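Local coordinates for DNA mismatch repair protein MutS (Thermus aquaticus, PDB 1EWQ) that recognises mismatched and damaged DNA for repair, binding the faulty duplex at one end and using a weak ATPase at the other, at residues V36-Y40 / V94-V98; A336-E340 / A514-R518; F619-R625 / N656-D662. One frame throughout, in Å; residues are numbered along the deposited sequence.

Interaction 1: residues V36-Y40 / V94-V98. With nucleotides of chain A; nucleotides of chain B.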
loop_
_atom_site.group_PDB
_atom_site.type_symbol
_atom_site.label_atom_id
_atom_site.label_comp_id
_atom_site.label_asym_id
_atom_site.label_seq_id
_atom_site.Cartn_x
_atom_site.Cartn_y
_atom_site.Cartn_z
ATOM N N VAL C 36 -21.462 12.676 20.787
ATOM C CA VAL C 36 -22.599 12.362 21.654
ATOM C C VAL C 36 -21.983 11.685 22.869
ATOM O O VAL C 36 -21.726 10.487 22.849
ATOM C CB VAL C 36 -23.599 11.371 20.996
ATOM C CG1 VAL C 36 -24.842 11.232 21.867
ATOM C CG2 VAL C 36 -23.986 11.842 19.616
ATOM N N GLY C 37 -21.736 12.453 23.922
ATOM C CA GLY C 37 -21.115 11.879 25.101
ATOM C C GLY C 37 -19.634 11.645 24.844
ATOM O O GLY C 37 -18.945 12.523 24.322
ATOM N N ASP C 38 -19.136 10.462 25.192
ATOM C CA ASP C 38 -17.723 10.152 24.984
ATOM C C ASP C 38 -17.437 9.422 23.673
ATOM O O ASP C 38 -16.445 8.702 23.558
ATOM C CB ASP C 38 -17.190 9.328 26.150
ATOM C CG ASP C 38 -17.304 10.057 27.467
ATOM O OD1 ASP C 38 -16.804 11.198 27.571
ATOM O OD2 ASP C 38 -17.898 9.487 28.400
ATOM N N PHE C 39 -18.311 9.608 22.689
ATOM C CA PHE C 39 -18.139 8.981 21.387
ATOM C C PHE C 39 -18.463 9.931 20.237
ATOM O O PHE C 39 -19.333 10.791 20.361
ATOM C CB PHE C 39 -19.045 7.747 21.247
ATOM C CG PHE C 39 -18.591 6.553 22.034
ATOM C CD1 PHE C 39 -18.793 6.488 23.407
ATOM C CD2 PHE C 39 -17.961 5.484 21.397
ATOM C CE1 PHE C 39 -18.376 5.381 24.138
ATOM C CE2 PHE C 39 -17.538 4.367 22.121
ATOM C CZ PHE C 39 -17.747 4.318 23.497
ATOM N N TYR C 40 -17.744 9.771 19.129
ATOM C CA TYR C 40 -17.981 10.539 17.909
ATOM C C TYR C 40 -18.725 9.519 17.065
ATOM O O TYR C 40 -18.152 8.505 16.660
ATOM C CB TYR C 40 -16.672 10.903 17.208
ATOM C CG TYR C 40 -16.058 12.184 17.686
ATOM C CD1 TYR C 40 -14.786 12.198 18.251
ATOM C CD2 TYR C 40 -16.747 13.391 17.570
ATOM C CE1 TYR C 40 -14.206 13.388 18.689
ATOM C CE2 TYR C 40 -16.182 14.588 18.002
ATOM C CZ TYR C 40 -14.909 14.577 18.560
ATOM O OH TYR C 40 -14.336 15.756 18.969
ATOM N N VAL C 94 -15.638 17.946 12.309
ATOM C CA VAL C 94 -15.787 17.594 13.713
ATOM C C VAL C 94 -16.860 18.417 14.401
ATOM O O VAL C 94 -16.734 19.633 14.544
ATOM C CB VAL C 94 -14.452 17.780 14.468
ATOM C CG1 VAL C 94 -14.649 17.565 15.963
ATOM C CG2 VAL C 94 -13.428 16.798 13.929
ATOM N N ALA C 95 -17.923 17.743 14.817
ATOM C CA ALA C 95 -19.015 18.400 15.509
ATOM C C ALA C 95 -18.943 17.995 16.973
ATOM O O ALA C 95 -19.107 16.822 17.308
ATOM C CB ALA C 95 -20.336 17.979 14.911
ATOM N N ASP C 96 -18.676 18.962 17.845
ATOM C CA ASP C 96 -18.588 18.685 19.275
ATOM C C ASP C 96 -19.749 19.293 20.048
ATOM O O ASP C 96 -20.574 20.025 19.497
ATOM C CB ASP C 96 -17.286 19.243 19.861
ATOM C CG ASP C 96 -16.048 18.607 19.263
ATOM O OD1 ASP C 96 -16.021 17.369 19.135
ATOM O OD2 ASP C 96 -15.098 19.350 18.938
ATOM N N GLN C 97 -19.802 18.973 21.335
ATOM C CA GLN C 97 -20.816 19.514 22.219
ATOM C C GLN C 97 -20.208 20.809 22.746
ATOM O O GLN C 97 -19.232 20.795 23.491
ATOM C CB GLN C 97 -21.113 18.523 23.350
ATOM C CG GLN C 97 -21.799 17.257 22.848
ATOM C CD GLN C 97 -22.056 16.233 23.935
ATOM O OE1 GLN C 97 -22.779 15.261 23.723
ATOM N NE2 GLN C 97 -21.459 16.441 25.103
ATOM N N VAL C 98 -20.787 21.924 22.322
ATOM C CA VAL C 98 -20.314 23.254 22.692
ATOM C C VAL C 98 -20.868 23.748 24.025
ATOM O O VAL C 98 -20.388 24.731 24.589
ATOM C CB VAL C 98 -20.698 24.260 21.587
ATOM C CG1 VAL C 98 -20.208 25.657 21.938
ATOM C CG2 VAL C 98 -20.111 23.800 20.261
ATOM P P DT A 13 -22.647 -2.262 20.659
ATOM O OP1 DT A 13 -23.007 -3.398 19.771
ATOM O OP2 DT A 13 -22.491 -2.486 22.119
ATOM O "O5'" DT A 13 -21.316 -1.597 20.114
ATOM C "C5'" DT A 13 -21.236 -0.191 20.139
ATOM C "C4'" DT A 13 -20.283 0.319 19.094
ATOM O "O4'" DT A 13 -20.636 1.703 18.932
ATOM C "C3'" DT A 13 -18.830 0.296 19.555
ATOM O "O3'" DT A 13 -17.931 0.105 18.456
ATOM C "C2'" DT A 13 -18.653 1.638 20.246
ATOM C "C1'" DT A 13 -19.722 2.537 19.621
ATOM N N1 DT A 13 -20.505 3.330 20.595
ATOM C C2 DT A 13 -21.118 4.477 20.145
ATOM O O2 DT A 13 -21.072 4.844 18.983
ATOM N N3 DT A 13 -21.792 5.180 21.109
ATOM C C4 DT A 13 -21.919 4.858 22.443
ATOM O O4 DT A 13 -22.531 5.606 23.194
ATOM C C5 DT A 13 -21.283 3.626 22.844
ATOM C C7 DT A 13 -21.403 3.173 24.264
ATOM C C6 DT A 13 -20.609 2.935 21.914
ATOM P P DC B 12 -20.338 9.295 32.727
ATOM O OP1 DC B 12 -19.035 9.972 32.905
ATOM O OP2 DC B 12 -21.329 9.297 33.838
ATOM O "O5'" DC B 12 -21.012 9.904 31.421
ATOM C "C5'" DC B 12 -20.210 10.203 30.284
ATOM C "C4'" DC B 12 -21.067 10.678 29.136
ATOM O "O4'" DC B 12 -21.878 9.589 28.641
ATOM C "C3'" DC B 12 -22.026 11.820 29.455
ATOM O "O3'" DC B 12 -22.044 12.705 28.334
ATOM C "C2'" DC B 12 -23.363 11.118 29.641
ATOM C "C1'" DC B 12 -23.260 9.914 28.706
ATOM N N1 DC B 12 -23.959 8.702 29.168
ATOM C C2 DC B 12 -24.499 7.821 28.217
ATOM O O2 DC B 12 -24.457 8.127 27.020
ATOM N N3 DC B 12 -25.058 6.661 28.632
ATOM C C4 DC B 12 -25.117 6.376 29.933
ATOM N N4 DC B 12 -25.663 5.214 30.291
ATOM C C5 DC B 12 -24.616 7.273 30.926
ATOM C C6 DC B 12 -24.051 8.415 30.503
ATOM P P DG A 14 -16.784 -1.021 18.556
ATOM O OP1 DG A 14 -16.131 -1.135 17.225
ATOM O OP2 DG A 14 -17.351 -2.231 19.202
ATOM O "O5'" DG A 14 -15.732 -0.404 19.572
ATOM C "C5'" DG A 14 -15.133 0.858 19.331
ATOM C "C4'" DG A 14 -14.349 1.286 20.546
ATOM O "O4'" DG A 14 -15.265 1.613 21.617
ATOM C "C3'" DG A 14 -13.419 0.207 21.097
ATOM O "O3'" DG A 14 -12.209 0.815 21.547
ATOM C "C2'" DG A 14 -14.212 -0.397 22.246
ATOM C "C1'" DG A 14 -15.051 0.773 22.746
ATOM N N9 DG A 14 -16.366 0.390 23.261
ATOM C C8 DG A 14 -17.240 -0.500 22.685
ATOM N N7 DG A 14 -18.355 -0.629 23.351
ATOM C C5 DG A 14 -18.209 0.221 24.439
ATOM C C6 DG A 14 -19.104 0.508 25.507
ATOM O O6 DG A 14 -20.235 0.052 25.712
ATOM N N1 DG A 14 -18.564 1.438 26.390
ATOM C C2 DG A 14 -17.329 2.024 26.261
ATOM N N2 DG A 14 -17.005 2.924 27.202
ATOM N N3 DG A 14 -16.481 1.756 25.278
ATOM C C4 DG A 14 -16.986 0.855 24.406
#

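Interaction 2: residues A336-E340 / A514-R518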
loop_
_atom_site.group_PDB
_atom_site.type_symbol
_atom_site.label_atom_id
_atom_site.label_comp_id
_atom_site.label_asym_id
_atom_site.label_seq_id
_atom_site.Cartn_x
_atom_site.Cartn_y
_atom_site.Cartn_z
ATOM N N ALA C 336 4.129 27.962 19.004
ATOM C CA ALA C 336 3.706 29.356 19.037
ATOM C C ALA C 336 2.345 29.519 18.350
ATOM O O ALA C 336 1.455 30.204 18.868
ATOM C CB ALA C 336 4.749 30.227 18.343
ATOM N N THR C 337 2.200 28.872 17.193
ATOM C CA THR C 337 0.970 28.913 16.401
ATOM C C THR C 337 -0.217 28.339 17.171
ATOM O O THR C 337 -1.313 28.911 17.153
ATOM C CB THR C 337 1.122 28.124 15.070
ATOM O OG1 THR C 337 2.222 28.652 14.316
ATOM C CG2 THR C 337 -0.151 28.227 14.235
ATOM N N ARG C 338 -0.012 27.206 17.838
ATOM C CA ARG C 338 -1.091 26.603 18.609
ATOM C C ARG C 338 -1.456 27.543 19.757
ATOM O O ARG C 338 -2.630 27.694 20.098
ATOM C CB ARG C 338 -0.679 25.224 19.142
ATOM C CG ARG C 338 -0.578 24.162 18.049
ATOM C CD ARG C 338 -0.184 22.793 18.580
ATOM N NE ARG C 338 -1.224 22.159 19.384
ATOM C CZ ARG C 338 -2.403 21.731 18.923
ATOM N NH1 ARG C 338 -2.730 21.864 17.640
ATOM N NH2 ARG C 338 -3.263 21.146 19.756
ATOM N N LEU C 339 -0.446 28.177 20.349
ATOM C CA LEU C 339 -0.681 29.123 21.428
ATOM C C LEU C 339 -1.535 30.279 20.916
ATOM O O LEU C 339 -2.557 30.615 21.514
ATOM C CB LEU C 339 0.646 29.669 21.975
ATOM C CG LEU C 339 1.386 28.827 23.027
ATOM C CD1 LEU C 339 2.793 29.353 23.239
ATOM C CD2 LEU C 339 0.591 28.846 24.334
ATOM N N GLU C 340 -1.111 30.877 19.802
ATOM C CA GLU C 340 -1.822 32.016 19.221
ATOM C C GLU C 340 -3.252 31.668 18.819
ATOM O O GLU C 340 -4.136 32.518 18.888
ATOM C CB GLU C 340 -1.075 32.560 17.987
ATOM C CG GLU C 340 0.336 33.064 18.267
ATOM C CD GLU C 340 1.160 33.260 17.000
ATOM O OE1 GLU C 340 0.858 32.605 15.981
ATOM O OE2 GLU C 340 2.125 34.052 17.029
ATOM N N ALA C 514 4.373 34.481 22.389
ATOM C CA ALA C 514 4.335 33.783 21.104
ATOM C C ALA C 514 5.387 34.285 20.104
ATOM O O ALA C 514 6.073 33.498 19.464
ATOM C CB ALA C 514 2.936 33.892 20.492
ATOM N N GLU C 515 5.519 35.599 19.986
ATOM C CA GLU C 515 6.479 36.171 19.056
ATOM C C GLU C 515 7.935 35.852 19.434
ATOM O O GLU C 515 8.754 35.556 18.561
ATOM C CB GLU C 515 6.256 37.685 18.969
ATOM C CG GLU C 515 6.574 38.270 17.606
ATOM C CD GLU C 515 5.965 37.457 16.469
ATOM O OE1 GLU C 515 4.750 37.153 16.531
ATOM O OE2 GLU C 515 6.706 37.128 15.511
ATOM N N ALA C 516 8.261 35.909 20.724
ATOM C CA ALA C 516 9.626 35.608 21.155
ATOM C C ALA C 516 9.900 34.131 20.876
ATOM O O ALA C 516 11.015 33.745 20.531
ATOM C CB ALA C 516 9.807 35.916 22.653
ATOM N N LEU C 517 8.871 33.307 21.018
ATOM C CA LEU C 517 9.011 31.886 20.751
ATOM C C LEU C 517 9.368 31.673 19.285
ATOM O O LEU C 517 10.289 30.939 18.983
ATOM C CB LEU C 517 7.716 31.152 21.091
ATOM C CG LEU C 517 7.626 30.523 22.483
ATOM C CD1 LEU C 517 8.037 31.518 23.533
ATOM C CD2 LEU C 517 6.197 30.029 22.724
ATOM N N ARG C 518 8.635 32.312 18.378
ATOM C CA ARG C 518 8.919 32.177 16.951
ATOM C C ARG C 518 10.363 32.593 16.659
ATOM O O ARG C 518 11.107 31.886 15.984
ATOM C CB ARG C 518 7.971 33.049 16.130
ATOM C CG ARG C 518 6.524 32.582 16.129
ATOM C CD ARG C 518 5.638 33.465 15.231
ATOM N NE ARG C 518 4.296 32.909 15.113
ATOM C CZ ARG C 518 3.988 31.873 14.340
ATOM N NH1 ARG C 518 4.927 31.279 13.599
ATOM N NH2 ARG C 518 2.743 31.410 14.324
#

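Interaction 3: residues F619-R625 / N656-D662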
loop_
_atom_site.group_PDB
_atom_site.type_symbol
_atom_site.label_atom_id
_atom_site.label_comp_id
_atom_site.label_asym_id
_atom_site.label_seq_id
_atom_site.Cartn_x
_atom_site.Cartn_y
_atom_site.Cartn_z
ATOM N N PHE C 619 25.290 28.450 -10.950
ATOM C CA PHE C 619 24.338 28.088 -11.993
ATOM C C PHE C 619 22.960 28.698 -11.720
ATOM O O PHE C 619 22.555 28.840 -10.569
ATOM C CB PHE C 619 24.214 26.558 -12.096
ATOM C CG PHE C 619 25.512 25.862 -12.413
ATOM C CD1 PHE C 619 26.230 25.211 -11.416
ATOM C CD2 PHE C 619 26.017 25.853 -13.706
ATOM C CE1 PHE C 619 27.433 24.557 -11.712
ATOM C CE2 PHE C 619 27.217 25.202 -14.002
ATOM C CZ PHE C 619 27.922 24.554 -13.005
ATOM N N ASP C 620 22.245 29.059 -12.785
ATOM C CA ASP C 620 20.915 29.638 -12.629
ATOM C C ASP C 620 19.857 28.537 -12.617
ATOM O O ASP C 620 18.695 28.773 -12.288
ATOM C CB ASP C 620 20.641 30.666 -13.737
ATOM C CG ASP C 620 20.500 30.043 -15.108
ATOM O OD1 ASP C 620 20.834 28.852 -15.284
ATOM O OD2 ASP C 620 20.058 30.763 -16.027
ATOM N N GLY C 621 20.285 27.320 -12.943
ATOM C CA GLY C 621 19.376 26.185 -12.963
ATOM C C GLY C 621 20.043 24.904 -13.426
ATOM O O GLY C 621 21.061 24.935 -14.122
ATOM N N ILE C 622 19.492 23.771 -13.016
ATOM C CA ILE C 622 20.027 22.480 -13.432
ATOM C C ILE C 622 18.930 21.792 -14.229
ATOM O O ILE C 622 17.826 21.590 -13.722
ATOM C CB ILE C 622 20.397 21.611 -12.233
ATOM C CG1 ILE C 622 21.525 22.276 -11.439
ATOM C CG2 ILE C 622 20.801 20.227 -12.710
ATOM C CD1 ILE C 622 21.796 21.624 -10.094
ATOM N N TYR C 623 19.236 21.449 -15.478
ATOM C CA TYR C 623 18.263 20.805 -16.358
ATOM C C TYR C 623 18.727 19.432 -16.818
ATOM O O TYR C 623 19.750 19.303 -17.486
ATOM C CB TYR C 623 17.989 21.690 -17.578
ATOM C CG TYR C 623 17.586 23.098 -17.209
ATOM C CD1 TYR C 623 18.490 24.162 -17.311
ATOM C CD2 TYR C 623 16.306 23.366 -16.721
ATOM C CE1 TYR C 623 18.129 25.467 -16.934
ATOM C CE2 TYR C 623 15.936 24.661 -16.336
ATOM C CZ TYR C 623 16.850 25.706 -16.445
ATOM O OH TYR C 623 16.469 26.974 -16.048
ATOM N N THR C 624 17.953 18.410 -16.467
ATOM C CA THR C 624 18.287 17.043 -16.819
ATOM C C THR C 624 17.341 16.406 -17.832
ATOM O O THR C 624 16.173 16.789 -17.960
ATOM C CB THR C 624 18.296 16.139 -15.561
ATOM O OG1 THR C 624 16.971 16.061 -15.015
ATOM C CG2 THR C 624 19.239 16.698 -14.501
ATOM N N ARG C 625 17.883 15.419 -18.535
ATOM C CA ARG C 625 17.171 14.612 -19.517
ATOM C C ARG C 625 17.885 13.263 -19.332
ATOM O O ARG C 625 18.709 12.861 -20.153
ATOM C CB ARG C 625 17.381 15.166 -20.935
ATOM C CG ARG C 625 16.363 14.692 -21.991
ATOM C CD ARG C 625 16.271 13.172 -22.108
ATOM N NE ARG C 625 15.473 12.579 -21.034
ATOM C CZ ARG C 625 15.563 11.306 -20.645
ATOM N NH1 ARG C 625 16.420 10.480 -21.232
ATOM N NH2 ARG C 625 14.784 10.853 -19.671
ATOM N N ASN C 656 24.372 30.206 -18.175
ATOM C CA ASN C 656 24.727 29.904 -16.797
ATOM C C ASN C 656 24.027 28.641 -16.319
ATOM O O ASN C 656 23.950 28.370 -15.120
ATOM C CB ASN C 656 24.365 31.087 -15.896
ATOM C CG ASN C 656 25.120 32.343 -16.282
ATOM O OD1 ASN C 656 26.330 32.299 -16.519
ATOM N ND2 ASN C 656 24.418 33.467 -16.353
ATOM N N SER C 657 23.518 27.862 -17.263
ATOM C CA SER C 657 22.823 26.642 -16.892
ATOM C C SER C 657 23.695 25.412 -16.950
ATOM O O SER C 657 24.671 25.360 -17.698
ATOM C CB SER C 657 21.598 26.431 -17.780
ATOM O OG SER C 657 20.693 27.504 -17.621
ATOM N N LEU C 658 23.345 24.437 -16.121
ATOM C CA LEU C 658 24.037 23.152 -16.090
ATOM C C LEU C 658 23.027 22.240 -16.740
ATOM O O LEU C 658 21.932 22.060 -16.208
ATOM C CB LEU C 658 24.308 22.680 -14.656
ATOM C CG LEU C 658 24.853 21.237 -14.529
ATOM C CD1 LEU C 658 26.247 21.148 -15.136
ATOM C CD2 LEU C 658 24.898 20.797 -13.057
ATOM N N VAL C 659 23.376 21.698 -17.900
ATOM C CA VAL C 659 22.496 20.799 -18.634
ATOM C C VAL C 659 23.094 19.391 -18.635
ATOM O O VAL C 659 24.279 19.219 -18.933
ATOM C CB VAL C 659 22.330 21.283 -20.097
ATOM C CG1 VAL C 659 21.463 20.318 -20.866
ATOM C CG2 VAL C 659 21.729 22.717 -20.118
ATOM N N LEU C 660 22.278 18.390 -18.307
ATOM C CA LEU C 660 22.733 17.001 -18.263
ATOM C C LEU C 660 21.940 16.143 -19.240
ATOM O O LEU C 660 20.770 15.863 -19.004
ATOM C CB LEU C 660 22.577 16.428 -16.847
ATOM C CG LEU C 660 23.271 17.132 -15.665
ATOM C CD1 LEU C 660 23.049 16.300 -14.386
ATOM C CD2 LEU C 660 24.749 17.279 -15.929
ATOM N N LEU C 661 22.569 15.737 -20.341
ATOM C CA LEU C 661 21.884 14.919 -21.336
ATOM C C LEU C 661 22.419 13.498 -21.325
ATOM O O LEU C 661 23.626 13.264 -21.333
ATOM C CB LEU C 661 22.019 15.524 -22.733
ATOM C CG LEU C 661 21.576 16.983 -22.910
ATOM C CD1 LEU C 661 21.660 17.347 -24.393
ATOM C CD2 LEU C 661 20.159 17.185 -22.376
ATOM N N ASP C 662 21.487 12.555 -21.318
ATOM C CA ASP C 662 21.789 11.132 -21.260
ATOM C C ASP C 662 21.254 10.430 -22.506
ATOM O O ASP C 662 20.073 10.097 -22.583
ATOM C CB ASP C 662 21.143 10.567 -19.985
ATOM C CG ASP C 662 21.363 9.075 -19.802
ATOM O OD1 ASP C 662 20.349 8.345 -19.635
ATOM O OD2 ASP C 662 22.531 8.636 -19.802
HETATM O O HOH W 1 17.359 10.802 -23.798
#

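Interaction 1: residues V36-Y40 / V94-V98
Gly37 hands its backbone N-H to a side chain: Gly37 N bonds Gln97 OE1 at 3.0 Å in a nearly straight line, coming in from above the amide, with the donor 48° out of the carbonyl plane. Gln97 can reach because its chain is extended beyond CG, chi2 178°, and stretches from strand 92-97 toward the tip of the hairpin 31-43. That tip is a two-residue turn through Gly37 and Asp38, with angles near those of type II', closed by Val36 N to Phe39 O at 2.9 Å.

Further down, Tyr40 leans across the intervening strand 31-36, touching Leu33 and Gln35, to bring its outer edge to strand 92-97. Val94 CG1 lies 3.9 Å from Tyr40 CE2, approaching obliquely. Asp96 OD1 sits near the ring plane, the carboxylate turned 47° from it. Tyr40 OH lies 2.3 Å from Asp96 OD1, placed for a hydrogen bond but too short for that length to be trusted.

The same hairpin carries Phe39, the aromatic of the Phe-X-Glu motif of MutS mismatch-binding domains. One face of its ring lies over the base of DT13 of chain A, with Phe39 CE2 3.4 Å from C6 of that nucleotide. On the other DNA strand, Gly37 CA comes within 3.5 Å of O3' of DC12 of chain B.

Since Gln97 NE2 bonds a DNA phosphate while OE1 holds Gly37, both ends of one amide are engaged. Its flip is thereby fixed, and the turn beside the probing phenylalanine is coupled to the DNA backbone.

Interaction 2: residues A336-E340 / A514-R518
Helices 332-340 and 514-540 run almost antiparallel here, their segment axes 9.4 Å apart at an angle of 166°, and Ala336 and Ala514 bring their CA atoms to 4.9 Å. Methyl groups make the close approach possible: Ala336 CB rests 3.7 Å from Arg518 CG, and Ala514 CB packs 3.5 Å from Glu340 CG. On one flank Leu339 CD1 meets Leu517 CD2 at 3.5 Å, one leucine lying across the other.

The polar flank belongs to Arg518 and Glu340, which reach toward each other from the two helices. Arg518, extended from CG to NE, presents a guanidinium edge to the carboxylate. Arg518 NE bonds Glu340 OE2 at 3.1 Å, on its syn side though 30° out of the carboxylate plane. Arg518 NH2 pairs with Glu340 OE1 at 2.8 Å, though the place of Glu340 OE1 is less sure, and also makes a weak, bent bond to Thr337 OG1. That hydroxyl bonds chiefly Ser151 O, and Arg518 NH1 donates to Thr152 O.

The charge of this buried arginine is probably balanced by its partner on the adjoining helix, while Arg518 NH1 and the Thr337 hydroxyl tie this helical part of domain III to the 151-152 loop of the neighbouring domain II.

Interaction 3: residues F619-R625 / N656-D662
Arg625 and Leu661 pair near the end of two neighbouring parallel strands, 621-625 and 657-662, joined through helix 638-652 in a beta-alpha-beta crossover of the P-loop ATPase domain. Starting at CB, Arg625 packs against Leu661 CD2 at 3.7 Å. Its CG stands opposite the backbone N (chi1 -162°), then the chain bends twice, at chi2 and chi3, and carries the guanidinium on beyond the C-terminal end of the strand. NE makes a salt bridge with Glu645 of the crossover helix, NH2 bonds Gly627 O, and NH1 donates a hydrogen bond to a water.

Below this the strands are laced by backbone bonds: Tyr623 N to Leu658 O and Leu660 N to Tyr623 O, then Arg625 N to Leu660 O and Asp662 N to Arg625 O. Tyr623, Arg625 and Val659 face helix 638-652. Ile622 and Leu660 point the other way, onto Ala597 of helix 589-603, and on that side Leu658 CD2 lies alongside Ile622 CG1 at 4.0 Å.

At the entry to the pair, Leu658 CB makes a CH-pi contact over the Phe619 ring, 4.0 Å from its centroid. Ser657 OG donates to the syn lone pair of Asp620 OD1 at 2.7 Å and accepts from Thr654 N, so two hydrogen bonds hold the hydroxyl. Asp620 CG is tucked between its own N and carbonyl carbon (chi1 69°), bringing the carboxylate over to the serine.

Strand 657-662, hydrophobic and ending in aspartate, is consistent with a Walker B segment. The Asp662 side chain touches Ser590 of the predicted ATP site, and the water on Arg625 NH1 (2.8 Å) donates to Asp662 O at 3.1 Å.

In the fold
From the N terminus the three contacts follow one another in series, with none enclosing or crossing another. Interaction 1 closes a loop of 53 intervening residues inside domain I, joining the hairpin 31-43 to strand 92-97 of the same mixed sheet. Interaction 2 spans 173 residues and brings helix 332-340 of domain III back against helix 514-540. Interaction 3 closes the shortest loop, 30 residues, at the edge of the domain V sheet. Interactions 1 and 3 lie on opposite sides of the chain's centre, about 55 Å apart between centres, so DNA and predicted ATP sites are well separated.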